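PDB 3KLJ: NADH-rubredoxin oxidoreductase from Clostridium acetobutylicum, which transfers electrons from NADH through bound FAD to rubredoxin, which supplies the enzymes that scavenge dioxygen in this obligate anaerobe. Local coordinates for residues A[20-25]-A[70-75]. Numbering follows the deposited sequence. Where two conformers were deposited one is given.
With FAD (flavin-adenine dinucleotide), chain B.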
# COMPACT_ATOMS: atom_id res chain seq x y z
N ALA A 20 11.40 -0.38 -1.19
CA ALA A 20 12.08 -0.77 0.05
C ALA A 20 13.47 -1.30 -0.22
O ALA A 20 14.45 -0.82 0.38
CB ALA A 20 11.26 -1.78 0.86
N GLY A 21 13.57 -2.28 -1.12
CA GLY A 21 14.85 -2.79 -1.59
C GLY A 21 15.78 -1.70 -2.10
O GLY A 21 16.97 -1.66 -1.75
N PHE A 22 15.25 -0.81 -2.94
CA PHE A 22 16.05 0.30 -3.44
C PHE A 22 16.64 1.14 -2.30
O PHE A 22 17.84 1.42 -2.29
CB PHE A 22 15.28 1.22 -4.39
CG PHE A 22 15.98 2.51 -4.62
CD1 PHE A 22 17.05 2.57 -5.51
CD2 PHE A 22 15.65 3.64 -3.88
CE1 PHE A 22 17.75 3.76 -5.70
CE2 PHE A 22 16.34 4.84 -4.07
CZ PHE A 22 17.39 4.89 -4.97
N SER A 23 15.79 1.54 -1.35
CA SER A 23 16.22 2.35 -0.22
C SER A 23 17.33 1.66 0.60
O SER A 23 18.26 2.32 1.06
CB SER A 23 15.04 2.70 0.68
OG SER A 23 15.44 3.62 1.69
N ALA A 24 17.23 0.34 0.76
CA ALA A 24 18.30 -0.41 1.45
C ALA A 24 19.63 -0.35 0.68
O ALA A 24 20.68 -0.11 1.28
CB ALA A 24 17.89 -1.84 1.70
N ALA A 25 19.57 -0.58 -0.63
CA ALA A 25 20.76 -0.50 -1.48
C ALA A 25 21.41 0.87 -1.36
O ALA A 25 22.60 0.97 -1.04
CB ALA A 25 20.42 -0.82 -2.94
N ASP A 70 22.05 3.45 -15.47
CA ASP A 70 23.37 4.05 -15.25
C ASP A 70 23.68 4.30 -13.77
O ASP A 70 24.84 4.25 -13.37
CB ASP A 70 23.50 5.35 -16.04
CG ASP A 70 24.94 5.69 -16.36
OD1 ASP A 70 25.82 4.82 -16.14
OD2 ASP A 70 25.20 6.81 -16.83
N TRP A 71 22.66 4.55 -12.97
CA TRP A 71 22.86 4.79 -11.55
C TRP A 71 23.38 3.55 -10.83
O TRP A 71 24.30 3.65 -10.01
CB TRP A 71 21.56 5.28 -10.90
CG TRP A 71 21.71 5.70 -9.48
CD1 TRP A 71 22.02 6.95 -9.02
CD2 TRP A 71 21.53 4.87 -8.32
NE1 TRP A 71 22.05 6.95 -7.64
CE2 TRP A 71 21.76 5.68 -7.19
CE3 TRP A 71 21.21 3.52 -8.14
CZ2 TRP A 71 21.67 5.19 -5.89
CZ3 TRP A 71 21.12 3.03 -6.83
CH2 TRP A 71 21.35 3.87 -5.73
N TYR A 72 22.80 2.39 -11.13
CA TYR A 72 23.21 1.12 -10.51
C TYR A 72 24.60 0.69 -10.94
O TYR A 72 25.34 0.09 -10.15
CB TYR A 72 22.20 -0.00 -10.79
CG TYR A 72 20.83 0.26 -10.21
CD1 TYR A 72 20.51 -0.14 -8.92
CD2 TYR A 72 19.86 0.94 -10.96
CE1 TYR A 72 19.25 0.11 -8.38
CE2 TYR A 72 18.60 1.21 -10.43
CZ TYR A 72 18.30 0.80 -9.15
OH TYR A 72 17.06 1.06 -8.66
N GLU A 73 24.96 1.00 -12.19
CA GLU A 73 26.30 0.72 -12.72
C GLU A 73 27.37 1.64 -12.13
O GLU A 73 28.41 1.17 -11.68
CB GLU A 73 26.31 0.79 -14.25
CG GLU A 73 25.82 -0.49 -14.93
CD GLU A 73 25.86 -0.41 -16.45
OE1 GLU A 73 26.83 0.17 -17.01
OE2 GLU A 73 24.92 -0.93 -17.08
N LYS A 74 27.10 2.95 -12.14
CA LYS A 74 28.00 3.94 -11.53
C LYS A 74 28.25 3.61 -10.06
O LYS A 74 29.36 3.80 -9.55
CB LYS A 74 27.41 5.35 -11.66
CG LYS A 74 28.40 6.40 -12.15
CD LYS A 74 28.63 6.27 -13.67
CE LYS A 74 29.58 7.34 -14.20
NZ LYS A 74 31.00 7.07 -13.82
N ASN A 75 27.23 3.11 -9.38
CA ASN A 75 27.34 2.78 -7.96
C ASN A 75 27.68 1.32 -7.67
O ASN A 75 27.71 0.90 -6.51
CB ASN A 75 26.08 3.19 -7.22
CG ASN A 75 26.00 4.68 -7.00
OD1 ASN A 75 26.91 5.28 -6.42
ND2 ASN A 75 24.93 5.30 -7.48
PA FAD B . 7.09 -3.65 -3.58
O1A FAD B . 5.95 -4.61 -3.78
O2A FAD B . 6.82 -2.29 -4.19
O5B FAD B . 8.43 -4.27 -4.18
C5B FAD B . 8.82 -5.60 -3.87
C4B FAD B . 9.51 -6.21 -5.09
O4B FAD B . 10.01 -7.50 -4.75
C3B FAD B . 8.52 -6.41 -6.24
O3B FAD B . 9.07 -5.85 -7.42
C2B FAD B . 8.36 -7.92 -6.37
O2B FAD B . 8.23 -8.33 -7.71
C1B FAD B . 9.66 -8.43 -5.76
N9A FAD B . 9.56 -9.80 -5.22
C8A FAD B . 8.48 -10.38 -4.60
N7A FAD B . 8.81 -11.64 -4.25
C5A FAD B . 10.08 -11.88 -4.63
C6A FAD B . 10.89 -13.01 -4.52
N6A FAD B . 10.36 -14.19 -4.21
N1A FAD B . 12.18 -12.95 -5.02
C2A FAD B . 12.66 -11.80 -5.63
N3A FAD B . 11.84 -10.69 -5.74
C4A FAD B . 10.56 -10.73 -5.24
N1 FAD B . 1.36 3.67 -0.97
C2 FAD B . 1.19 4.92 -0.41
O2 FAD B . 1.76 5.19 0.63
N3 FAD B . 0.39 5.87 -1.01
C4 FAD B . -0.25 5.57 -2.19
O4 FAD B . -0.97 6.44 -2.70
C4X FAD B . -0.10 4.31 -2.77
N5 FAD B . -0.73 3.99 -3.96
C5X FAD B . -0.57 2.74 -4.54
C6 FAD B . -1.22 2.42 -5.74
C7 FAD B . -1.03 1.15 -6.31
C7M FAD B . -1.73 0.81 -7.60
C8 FAD B . -0.22 0.21 -5.68
C8M FAD B . -0.01 -1.16 -6.27
C9 FAD B . 0.41 0.53 -4.49
C9A FAD B . 0.24 1.79 -3.91
N10 FAD B . 0.89 2.11 -2.72
C10 FAD B . 0.72 3.36 -2.15
C1' FAD B . 1.74 1.10 -2.03
C2' FAD B . 3.22 1.29 -2.32
O2' FAD B . 3.44 1.06 -3.69
C3' FAD B . 3.97 0.27 -1.48
O3' FAD B . 3.82 0.58 -0.11
C4' FAD B . 5.45 0.21 -1.80
O4' FAD B . 5.65 -0.07 -3.18
C5' FAD B . 6.07 -0.92 -0.98
O5' FAD B . 7.39 -1.09 -1.43
P FAD B . 8.14 -2.46 -1.17
O1P FAD B . 9.56 -2.35 -1.70
O2P FAD B . 8.06 -2.87 0.28
O3P FAD B . 7.30 -3.58 -1.98
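F22 meets W71 and Y72 in a small, purely side-chain aromatic contact between two helices of the FAD-binding domain, 19-28 and 69-74. No hydrogen bond crosses it. F22 has its CG anti to the backbone N (chi1 166°), which carries the ring out from its helix, and CE1 settles over one face of the W71 indole, 3.6 Å from both CH2 and CZ3 of W71. The F22 ring and the six-membered ring of W71 lie obliquely, planes at 48° and centroids 5.3 Å apart. Y72 reaches the F22 ring with its hydroxyl: OH lies 3.5 Å from CD1 of F22, a van der Waals touch. W71 CE3 sits 3.7 Å above the Y72 ring plane, over its centre, so the two rings pack on each other within the helix. N75 ND2 lies over the opposite face of the indole from F22, toward the rim, and makes a weak hydrogen bond to W71 O (3.1 Å from N75 ND2). Helix 19-28 follows the glycine-rich turn of the Rossmann-type fold, and A20 N gives FAD O1P a 2.7 Å hydrogen bond. Around the contact, A25 and Y72 both touch M37 of strand 35-38, A24 and A25 pack on I14 of strand 12-15, A20 packs on A280 of helix 277-291, and S23 OG is hydrogen-bonded to N281 O of the same helix.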